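Local coordinates for protein putative neuraminyllactose-binding hemagglutinin homolog (Helicobacter pylori, PDB 3BGH) that is of uncertain function but probably acts as an outer-membrane lipoprotein adhesin that binds neuraminyllactose-type sialylated sugars, at residues A[123-128]-A[156-161]; A[21-26]-A[192-197]; A[47-52]-A[105-110]. All blocks are in the same frame, centred on the assembly; numbering follows the deposited sequence.

Starting from the N terminus, the irregular segment 21-26 lies against the long helix 186-208, so contact 2 closes a loop of 165 residues that contains the whole five-stranded sheet. Inside it, contact 3 closes first: the end of strand 38-48 and the turn after it pair with strand 98-114, enclosing helix 54-73, strand 78-82 and helix 90-95. Contact 1 opens only afterwards, as the hairpin of strands 123-137 and 144-161; contacts 1 and 3 are thus in series, both nested in contact 2. Strands 98-114 and 123-137 are neighbours in the sheet and join contacts 1 and 3, while Ile193 of contact 2 packs on residues of both, and Met194 on contact 3.

Contact 1: residues A[123-128]-A[156-161]; sequences KVIDMS and KAVIER. With SO4 (sulfate ion), chain E.
Val124 lies opposite both Ile159 and Glu160, and its carbonyl oxygen takes two backbone donors: Ile159 N at 2.9 Å from Val124 O and Glu160 N at 3.2 Å. Both come from the same face of the carbonyl plane. Val124 N in turn donates to Glu160 O, and beyond the irregularity two backbone bonds, Asp126 N to Ala157 O and Ala157 N to Asp126 O, join Asp126 and Ala157 as an antiparallel hydrogen-bonded pair. The side chain of Val124 is gripped on two branches. With CG1 anti to the backbone N (chi1 -175°), that methyl meets Ile159 CD1 at 3.7 Å, whereas CG2 lies alongside the Glu160 chain, 3.9 Å from Glu160 CB. Ile159 CD1 also touches the carboxylate of Asp126, whose oxygens are satisfied by Asp111 N and His186 ND1.

On the face that carries Ile125 and Met127, Lys156 lays its aliphatic chain across Ile125, with Lys156 CD 3.7 Å from Ile125 CD1, and runs beside Met127; its ammonium then reaches a salt bridge with Glu114. At the far end of this face Lys123 and Arg161 point the same way, side by side. Their charged ends, with Lys123 NZ 4.3 Å from Arg161 NH1, are bridged by a sulfate ion, probably from the crystallisation liquor. Sulfate O4 accepts from Lys123 NZ at 2.8 Å and, at the edge of the guanidinium and in its plane, from Arg161 NH2 at 2.7 Å in a nearly straight bond (169°); the bond from Arg161 NH1 to sulfate O3 is weak. Arg161 NE is paired with Glu183.

Two residues facing one define a classic beta bulge, here near the open end of the antiparallel hairpin formed by strands 123-137 and 144-161.

Contact 2: residues A[21-26]-A[192-197]; sequences LHFHYP and KIMNQA
The backbones of His22 and Asn195 approach to 5.6 Å between their CA atoms where an irregular segment passes over the helix, with Phe23 at the centre of an inverse gamma turn closed by a weak bond from His24 N to His22 O.

One hydrogen bond spans the two segments: His22 N donates to Asn195 OD1 at 2.6 Å. The bond is moderately bent, and the donor stands above the plane of the side-chain carbonyl, 37° out of it, rather than on a lone pair. Placing CG anti to its own carbonyl carbon (chi1 -70°) swings the Asn195 amide off the helix toward the loop. Its other end is used as well, for Asn195 ND2 donates to Glu20 O, so oxygen and nitrogen together grip consecutive peptide units of the N-terminal chain and fix which way round the amide lies.

The Phe23 ring crosses the Asn195 amide at close to a right angle, the planes 84° apart, and Phe23 CE1 comes within 3.1 Å of Asn195 OD1. The far end of the Phe23 ring reaches Met194, the residue before Asn195 in the helix: Phe23 CZ is 3.7 Å from Met194 CB, an oblique approach. The Met194 chain then bends away from the loop at its second and third torsions.

Phe23 is wedged between two helices, meeting Phe60 of helix 54-73 edge-to-face and Tyr198 of helix 186-208 with nearly parallel rings. The segment 21-26 thus bridges the groove between these helices, and Ile193 and Ala197 face Ile155 of strand 144-161.

Contact 3: residues A[47-52]-A[105-110]; sequences EINKVI and NVAILE
Glu47 O accepts from Val106 N at 3.0 Å, the firm backbone bond with which the end of strand 38-48 pairs in parallel with strand 98-114. One step on the pairing slackens: Val106 O is reached by Asn49 N at 3.5 Å in a weak bond, and Ile48 CA adds a C-H...O contact to that same oxygen.

Asn49 then replaces a strand neighbour with its own side chain. CG sits between the backbone N and the carbonyl carbon (chi1 76°), which turns the amide to the edge of strand 98-114. There Asn49 OD1 accepts a hydrogen bond from Ile108 N at 2.9 Å, the donor lying well above the amide plane (49° out of it), while Asn49 ND2 donates one to Ile108 O, also at 2.9 Å. A single side chain therefore satisfies both the N-H and the C=O of Ile108 after the backbone has turned away. That departure is a type I turn from Asn49 to Ile52, closed by Ile52 N to Asn49 O at 3.2 Å. Asn49 ND2 also donates to Glu47 OE2 of the second subunit; Glu47 OE1 accepts from Lys50 N of that subunit, and Asn105 OD1 bonds to its Ser129 OG.

Apolar packing finishes the turn. The Ile52 side chain crosses that of Ile108 at about a right angle, with Ile52 CD1 3.8 Å from Ile108 CD1, and Val51 CG1 lies 3.9 Å from Ile108 CB.

Helix 186-208 covers this side, Ile190 resting on Val51 and Met194 on Ile52 and Val106. Strand 123-137 bonds to the other edge of strand 98-114, and the turn leads directly into helix 54-73.

Contact 1: residues A[123-128]-A[156-161]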
loop_
_atom_site.group_PDB
_atom_site.type_symbol
_atom_site.label_atom_id
_atom_site.label_comp_id
_atom_site.label_asym_id
_atom_site.label_seq_id
_atom_site.Cartn_x
_atom_site.Cartn_y
_atom_site.Cartn_z
ATOM N N LYS A 123 -18.923 -13.638 -2.093
ATOM C CA LYS A 123 -19.082 -12.216 -1.893
ATOM C C LYS A 123 -18.090 -11.418 -2.701
ATOM O O LYS A 123 -17.023 -11.941 -3.057
ATOM C CB LYS A 123 -19.054 -11.843 -0.408
ATOM C CG LYS A 123 -18.186 -12.694 0.439
ATOM C CD LYS A 123 -18.631 -12.623 1.883
ATOM C CE LYS A 123 -17.833 -13.629 2.731
ATOM N NZ LYS A 123 -18.238 -13.689 4.177
ATOM N N VAL A 124 -18.487 -10.195 -3.065
ATOM C CA VAL A 124 -17.587 -9.245 -3.691
ATOM C C VAL A 124 -17.269 -8.222 -2.614
ATOM O O VAL A 124 -18.140 -7.894 -1.783
ATOM C CB VAL A 124 -18.237 -8.608 -4.899
ATOM C CG1 VAL A 124 -17.258 -7.676 -5.678
ATOM C CG2 VAL A 124 -18.793 -9.715 -5.811
ATOM N N ILE A 125 -16.017 -7.761 -2.572
ATOM C CA ILE A 125 -15.563 -6.846 -1.514
ATOM C C ILE A 125 -14.718 -5.729 -2.098
ATOM O O ILE A 125 -14.253 -5.825 -3.226
ATOM C CB ILE A 125 -14.683 -7.551 -0.458
ATOM C CG1 ILE A 125 -13.291 -7.861 -1.025
ATOM C CG2 ILE A 125 -15.336 -8.805 0.104
ATOM C CD1 ILE A 125 -12.333 -8.380 -0.041
ATOM N N ASP A 126 -14.545 -4.661 -1.327
ATOM C CA ASP A 126 -13.466 -3.727 -1.525
ATOM C C ASP A 126 -12.441 -3.973 -0.408
ATOM O O ASP A 126 -12.803 -4.453 0.663
ATOM C CB ASP A 126 -13.987 -2.291 -1.477
ATOM C CG ASP A 126 -14.725 -1.894 -2.742
ATOM O OD1 ASP A 126 -14.652 -2.657 -3.744
ATOM O OD2 ASP A 126 -15.395 -0.821 -2.733
ATOM N N MET A 127 -11.176 -3.654 -0.656
ATOM C CA MET A 127 -10.111 -3.970 0.285
ATOM C C MET A 127 -9.004 -2.946 0.189
ATOM O O MET A 127 -8.613 -2.558 -0.912
ATOM C CB MET A 127 -9.531 -5.378 0.005
ATOM C CG MET A 127 -8.496 -5.893 1.071
ATOM S SD MET A 127 -7.771 -7.561 0.749
ATOM C CE MET A 127 -6.775 -7.148 -0.625
ATOM N N SER A 128 -8.464 -2.550 1.333
ATOM C CA SER A 128 -7.392 -1.592 1.356
ATOM C C SER A 128 -5.986 -2.181 1.228
ATOM O O SER A 128 -5.727 -3.371 1.491
ATOM C CB SER A 128 -7.436 -0.879 2.675
ATOM O OG SER A 128 -6.943 -1.797 3.628
ATOM N N LYS A 156 -11.338 -4.919 4.880
ATOM C CA LYS A 156 -12.360 -5.289 3.871
ATOM C C LYS A 156 -13.790 -4.790 4.142
ATOM O O LYS A 156 -14.259 -4.725 5.291
ATOM C CB LYS A 156 -12.426 -6.822 3.639
ATOM C CG LYS A 156 -11.138 -7.618 3.778
ATOM C CD LYS A 156 -11.341 -9.125 3.399
ATOM C CE LYS A 156 -10.136 -10.008 3.767
ATOM N NZ LYS A 156 -9.875 -11.121 2.756
ATOM N N ALA A 157 -14.492 -4.461 3.060
ATOM C CA ALA A 157 -15.910 -4.206 3.123
ATOM C C ALA A 157 -16.637 -5.001 2.050
ATOM O O ALA A 157 -16.303 -4.958 0.876
ATOM C CB ALA A 157 -16.179 -2.735 2.966
ATOM N N VAL A 158 -17.664 -5.716 2.471
ATOM C CA VAL A 158 -18.487 -6.465 1.547
ATOM C C VAL A 158 -19.424 -5.521 0.803
ATOM O O VAL A 158 -20.110 -4.711 1.427
ATOM C CB VAL A 158 -19.290 -7.510 2.277
ATOM C CG1 VAL A 158 -20.165 -8.261 1.299
ATOM C CG2 VAL A 158 -18.343 -8.439 2.984
ATOM N N ILE A 159 -19.422 -5.620 -0.525
ATOM C CA ILE A 159 -20.318 -4.834 -1.347
ATOM C C ILE A 159 -21.461 -5.668 -1.935
ATOM O O ILE A 159 -22.553 -5.153 -2.173
ATOM C CB ILE A 159 -19.590 -4.067 -2.465
ATOM C CG1 ILE A 159 -18.647 -4.973 -3.244
ATOM C CG2 ILE A 159 -18.838 -2.904 -1.875
ATOM C CD1 ILE A 159 -17.875 -4.241 -4.356
ATOM N N GLU A 160 -21.211 -6.956 -2.130
ATOM C CA GLU A 160 -22.157 -7.824 -2.783
ATOM C C GLU A 160 -22.105 -9.245 -2.188
ATOM O O GLU A 160 -21.016 -9.811 -2.003
ATOM C CB GLU A 160 -21.821 -7.826 -4.272
ATOM C CG GLU A 160 -22.848 -8.430 -5.193
ATOM C CD GLU A 160 -22.496 -8.157 -6.654
ATOM O OE1 GLU A 160 -22.121 -7.002 -6.952
ATOM O OE2 GLU A 160 -22.580 -9.084 -7.501
ATOM N N ARG A 161 -23.274 -9.795 -1.858
ATOM C CA ARG A 161 -23.412 -11.224 -1.510
ATOM C C ARG A 161 -24.258 -11.949 -2.552
ATOM O O ARG A 161 -25.194 -11.377 -3.088
ATOM C CB ARG A 161 -24.053 -11.396 -0.139
ATOM C CG ARG A 161 -23.521 -10.407 0.857
ATOM C CD ARG A 161 -24.112 -10.585 2.189
ATOM N NE ARG A 161 -23.139 -10.249 3.222
ATOM C CZ ARG A 161 -22.285 -11.122 3.753
ATOM N NH1 ARG A 161 -22.277 -12.392 3.344
ATOM N NH2 ARG A 161 -21.441 -10.727 4.698
HETATM S S SO4 E . -20.265 -13.715 6.523
HETATM O O1 SO4 E . -20.418 -13.693 7.978
HETATM O O2 SO4 E . -19.307 -14.748 6.120
HETATM O O3 SO4 E . -21.559 -14.007 5.924
HETATM O O4 SO4 E . -19.833 -12.403 6.063
#

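Contact 2: residues A[21-26]-A[192-197]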
loop_
_atom_site.group_PDB
_atom_site.type_symbol
_atom_site.label_atom_id
_atom_site.label_comp_id
_atom_site.label_asym_id
_atom_site.label_seq_id
_atom_site.Cartn_x
_atom_site.Cartn_y
_atom_site.Cartn_z
ATOM N N LEU A 21 -18.542 9.227 7.920
ATOM C CA LEU A 21 -17.130 9.235 8.240
ATOM C C LEU A 21 -16.999 9.317 9.752
ATOM O O LEU A 21 -17.813 9.954 10.406
ATOM C CB LEU A 21 -16.437 10.414 7.594
ATOM C CG LEU A 21 -16.042 10.303 6.129
ATOM C CD1 LEU A 21 -15.342 11.604 5.704
ATOM C CD2 LEU A 21 -15.145 9.111 5.911
ATOM N N HIS A 22 -16.002 8.659 10.326
ATOM C CA HIS A 22 -15.813 8.779 11.758
ATOM C C HIS A 22 -14.363 8.784 12.174
ATOM O O HIS A 22 -13.886 7.842 12.802
ATOM C CB HIS A 22 -16.604 7.729 12.529
ATOM C CG HIS A 22 -16.805 8.086 13.967
ATOM N ND1 HIS A 22 -16.328 7.306 15.002
ATOM C CD2 HIS A 22 -17.391 9.166 14.543
ATOM C CE1 HIS A 22 -16.638 7.878 16.155
ATOM N NE2 HIS A 22 -17.284 9.006 15.904
ATOM N N PHE A 23 -13.672 9.878 11.842
ATOM C CA PHE A 23 -12.264 10.006 12.167
ATOM C C PHE A 23 -12.105 10.574 13.593
ATOM O O PHE A 23 -11.634 11.680 13.790
ATOM C CB PHE A 23 -11.529 10.780 11.050
ATOM C CG PHE A 23 -11.683 10.146 9.651
ATOM C CD1 PHE A 23 -12.203 8.852 9.487
ATOM C CD2 PHE A 23 -11.293 10.840 8.504
ATOM C CE1 PHE A 23 -12.336 8.276 8.214
ATOM C CE2 PHE A 23 -11.408 10.258 7.219
ATOM C CZ PHE A 23 -11.922 8.985 7.083
ATOM N N HIS A 24 -12.523 9.783 14.587
ATOM C CA HIS A 24 -12.425 10.152 16.024
ATOM C C HIS A 24 -12.272 8.889 16.891
ATOM O O HIS A 24 -13.043 7.932 16.777
ATOM C CB HIS A 24 -13.634 11.029 16.476
ATOM C CG HIS A 24 -13.576 11.504 17.910
ATOM N ND1 HIS A 24 -14.315 10.918 18.926
ATOM C CD2 HIS A 24 -12.895 12.524 18.488
ATOM C CE1 HIS A 24 -14.078 11.546 20.065
ATOM N NE2 HIS A 24 -13.218 12.525 19.828
ATOM N N TYR A 25 -11.236 8.870 17.723
ATOM C CA TYR A 25 -11.009 7.740 18.611
ATOM C C TYR A 25 -11.076 8.357 20.006
ATOM O O TYR A 25 -10.409 9.365 20.242
ATOM C CB TYR A 25 -9.640 7.100 18.300
ATOM C CG TYR A 25 -9.118 6.120 19.338
ATOM C CD1 TYR A 25 -9.677 4.846 19.459
ATOM C CD2 TYR A 25 -8.052 6.464 20.193
ATOM C CE1 TYR A 25 -9.216 3.928 20.412
ATOM C CE2 TYR A 25 -7.568 5.541 21.163
ATOM C CZ TYR A 25 -8.162 4.270 21.260
ATOM O OH TYR A 25 -7.729 3.325 22.170
ATOM N N PRO A 26 -11.916 7.805 20.912
ATOM C CA PRO A 26 -12.021 8.468 22.225
ATOM C C PRO A 26 -10.745 8.346 23.068
ATOM O O PRO A 26 -10.396 7.250 23.507
ATOM C CB PRO A 26 -13.201 7.747 22.891
ATOM C CG PRO A 26 -13.262 6.393 22.217
ATOM C CD PRO A 26 -12.796 6.619 20.806
ATOM N N LYS A 192 -16.345 2.957 5.379
ATOM C CA LYS A 192 -16.139 1.890 6.387
ATOM C C LYS A 192 -14.694 1.483 6.528
ATOM O O LYS A 192 -14.190 1.359 7.639
ATOM C CB LYS A 192 -16.961 0.644 6.052
ATOM C CG LYS A 192 -18.470 0.765 6.335
ATOM C CD LYS A 192 -19.146 -0.581 6.326
ATOM C CE LYS A 192 -19.776 -0.876 4.968
ATOM N NZ LYS A 192 -20.137 -2.335 4.847
ATOM N N ILE A 193 -14.024 1.296 5.398
ATOM C CA ILE A 193 -12.636 0.894 5.382
ATOM C C ILE A 193 -11.753 1.955 6.015
ATOM O O ILE A 193 -10.902 1.631 6.859
ATOM C CB ILE A 193 -12.182 0.530 3.937
ATOM C CG1 ILE A 193 -12.776 -0.843 3.559
ATOM C CG2 ILE A 193 -10.656 0.581 3.804
ATOM C CD1 ILE A 193 -12.742 -1.193 2.072
ATOM N N MET A 194 -11.982 3.215 5.622
ATOM C CA MET A 194 -11.249 4.359 6.159
ATOM C C MET A 194 -11.480 4.536 7.669
ATOM O O MET A 194 -10.538 4.835 8.386
ATOM C CB MET A 194 -11.590 5.688 5.432
ATOM C CG MET A 194 -11.567 5.674 3.918
ATOM S SD MET A 194 -10.547 7.001 3.299
ATOM C CE MET A 194 -9.006 6.176 3.653
ATOM N N ASN A 195 -12.722 4.399 8.138
ATOM C CA ASN A 195 -12.974 4.450 9.576
ATOM C C ASN A 195 -12.189 3.393 10.307
ATOM O O ASN A 195 -11.653 3.676 11.361
ATOM C CB ASN A 195 -14.461 4.300 9.942
ATOM C CG ASN A 195 -15.284 5.519 9.553
ATOM O OD1 ASN A 195 -14.740 6.599 9.330
ATOM N ND2 ASN A 195 -16.586 5.343 9.437
ATOM N N GLN A 196 -12.153 2.172 9.767
ATOM C CA GLN A 196 -11.418 1.094 10.403
ATOM C C GLN A 196 -9.940 1.398 10.347
ATOM O O GLN A 196 -9.233 1.092 11.273
ATOM C CB GLN A 196 -11.654 -0.245 9.721
ATOM C CG GLN A 196 -12.923 -0.972 10.059
ATOM C CD GLN A 196 -12.982 -2.347 9.358
ATOM O OE1 GLN A 196 -13.834 -2.582 8.487
ATOM N NE2 GLN A 196 -12.056 -3.243 9.721
ATOM N N ALA A 197 -9.465 2.020 9.269
ATOM C CA ALA A 197 -8.051 2.373 9.219
ATOM C C ALA A 197 -7.715 3.495 10.202
ATOM O O ALA A 197 -6.628 3.505 10.805
ATOM C CB ALA A 197 -7.609 2.743 7.788
#

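Contact 3: residues A[47-52]-A[105-110]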
loop_
_atom_site.group_PDB
_atom_site.type_symbol
_atom_site.label_atom_id
_atom_site.label_comp_id
_atom_site.label_asym_id
_atom_site.label_seq_id
_atom_site.Cartn_x
_atom_site.Cartn_y
_atom_site.Cartn_z
ATOM N N GLU A 47 -0.921 10.013 1.369
ATOM C CA GLU A 47 -1.378 9.906 -0.012
ATOM C C GLU A 47 -2.548 8.921 -0.127
ATOM O O GLU A 47 -2.747 8.086 0.745
ATOM C CB GLU A 47 -0.224 9.441 -0.896
ATOM C CG GLU A 47 0.966 10.384 -0.902
ATOM C CD GLU A 47 1.985 10.015 -1.958
ATOM O OE1 GLU A 47 1.587 9.946 -3.158
ATOM O OE2 GLU A 47 3.181 9.791 -1.599
ATOM N N ILE A 48 -3.334 9.028 -1.192
ATOM C CA ILE A 48 -4.538 8.207 -1.352
ATOM C C ILE A 48 -4.557 7.799 -2.803
ATOM O O ILE A 48 -3.862 8.420 -3.592
ATOM C CB ILE A 48 -5.838 8.962 -1.023
ATOM C CG1 ILE A 48 -5.843 10.354 -1.682
ATOM C CG2 ILE A 48 -6.052 9.083 0.491
ATOM C CD1 ILE A 48 -7.179 10.842 -1.953
ATOM N N ASN A 49 -5.296 6.748 -3.158
ATOM C CA ASN A 49 -5.450 6.394 -4.569
ATOM C C ASN A 49 -6.753 6.990 -5.145
ATOM O O ASN A 49 -7.512 7.631 -4.424
ATOM C CB ASN A 49 -5.382 4.872 -4.767
ATOM C CG ASN A 49 -6.655 4.163 -4.343
ATOM O OD1 ASN A 49 -7.210 4.445 -3.297
ATOM N ND2 ASN A 49 -7.100 3.223 -5.144
ATOM N N LYS A 50 -7.012 6.772 -6.436
ATOM C CA LYS A 50 -8.019 7.562 -7.194
ATOM C C LYS A 50 -9.485 7.396 -6.749
ATOM O O LYS A 50 -10.350 8.233 -7.004
ATOM C CB LYS A 50 -7.876 7.260 -8.690
ATOM C CG LYS A 50 -8.482 5.955 -9.185
ATOM C CD LYS A 50 -8.251 5.838 -10.688
ATOM C CE LYS A 50 -8.784 4.508 -11.252
ATOM N NZ LYS A 50 -8.402 4.272 -12.729
ATOM N N VAL A 51 -9.734 6.304 -6.053
ATOM C CA VAL A 51 -11.056 5.884 -5.615
ATOM C C VAL A 51 -11.555 6.704 -4.406
ATOM O O VAL A 51 -12.773 6.821 -4.185
ATOM C CB VAL A 51 -10.952 4.366 -5.376
ATOM C CG1 VAL A 51 -11.530 3.914 -4.053
ATOM C CG2 VAL A 51 -11.502 3.607 -6.600
ATOM N N ILE A 52 -10.610 7.296 -3.670
ATOM C CA ILE A 52 -10.862 8.034 -2.415
ATOM C C ILE A 52 -10.957 9.586 -2.618
ATOM O O ILE A 52 -10.039 10.189 -3.132
ATOM C CB ILE A 52 -9.757 7.719 -1.341
ATOM C CG1 ILE A 52 -9.730 6.231 -1.009
ATOM C CG2 ILE A 52 -9.964 8.542 -0.069
ATOM C CD1 ILE A 52 -8.503 5.748 -0.172
ATOM N N ASN A 105 0.433 6.105 2.996
ATOM C CA ASN A 105 -0.620 6.070 1.999
ATOM C C ASN A 105 -1.616 5.043 2.338
ATOM O O ASN A 105 -1.324 4.065 3.052
ATOM C CB ASN A 105 -0.061 5.749 0.577
ATOM C CG ASN A 105 0.208 4.276 0.388
ATOM O OD1 ASN A 105 1.244 3.762 0.842
ATOM N ND2 ASN A 105 -0.732 3.574 -0.240
ATOM N N VAL A 106 -2.809 5.257 1.811
ATOM C CA VAL A 106 -3.869 4.275 1.893
ATOM C C VAL A 106 -4.565 4.228 0.547
ATOM O O VAL A 106 -4.819 5.259 -0.071
ATOM C CB VAL A 106 -4.839 4.502 3.097
ATOM C CG1 VAL A 106 -5.535 5.819 3.003
ATOM C CG2 VAL A 106 -5.884 3.385 3.163
ATOM N N ALA A 107 -4.817 3.023 0.059
ATOM C CA ALA A 107 -5.455 2.840 -1.220
ATOM C C ALA A 107 -6.563 1.837 -1.048
ATOM O O ALA A 107 -6.474 0.941 -0.215
ATOM C CB ALA A 107 -4.454 2.370 -2.237
ATOM N N ILE A 108 -7.626 2.014 -1.815
ATOM C CA ILE A 108 -8.715 1.064 -1.814
ATOM C C ILE A 108 -8.829 0.378 -3.205
ATOM O O ILE A 108 -8.833 1.020 -4.261
ATOM C CB ILE A 108 -10.005 1.719 -1.275
ATOM C CG1 ILE A 108 -9.811 1.924 0.226
ATOM C CG2 ILE A 108 -11.235 0.838 -1.522
ATOM C CD1 ILE A 108 -10.741 2.829 0.884
ATOM N N LEU A 109 -8.812 -0.949 -3.174
ATOM C CA LEU A 109 -9.034 -1.771 -4.354
ATOM C C LEU A 109 -10.480 -2.216 -4.356
ATOM O O LEU A 109 -11.048 -2.554 -3.329
ATOM C CB LEU A 109 -8.127 -2.981 -4.326
ATOM C CG LEU A 109 -6.659 -2.776 -4.694
ATOM C CD1 LEU A 109 -5.902 -1.892 -3.702
ATOM C CD2 LEU A 109 -6.028 -4.123 -4.762
ATOM N N GLU A 110 -11.070 -2.199 -5.537
ATOM C CA GLU A 110 -12.492 -2.451 -5.695
ATOM C C GLU A 110 -12.701 -3.766 -6.403
ATOM O O GLU A 110 -11.851 -4.181 -7.195
ATOM C CB GLU A 110 -13.163 -1.295 -6.462
ATOM C CG GLU A 110 -13.211 -0.015 -5.621
ATOM C CD GLU A 110 -13.872 1.159 -6.310
ATOM O OE1 GLU A 110 -14.058 1.122 -7.541
ATOM O OE2 GLU A 110 -14.206 2.140 -5.599
#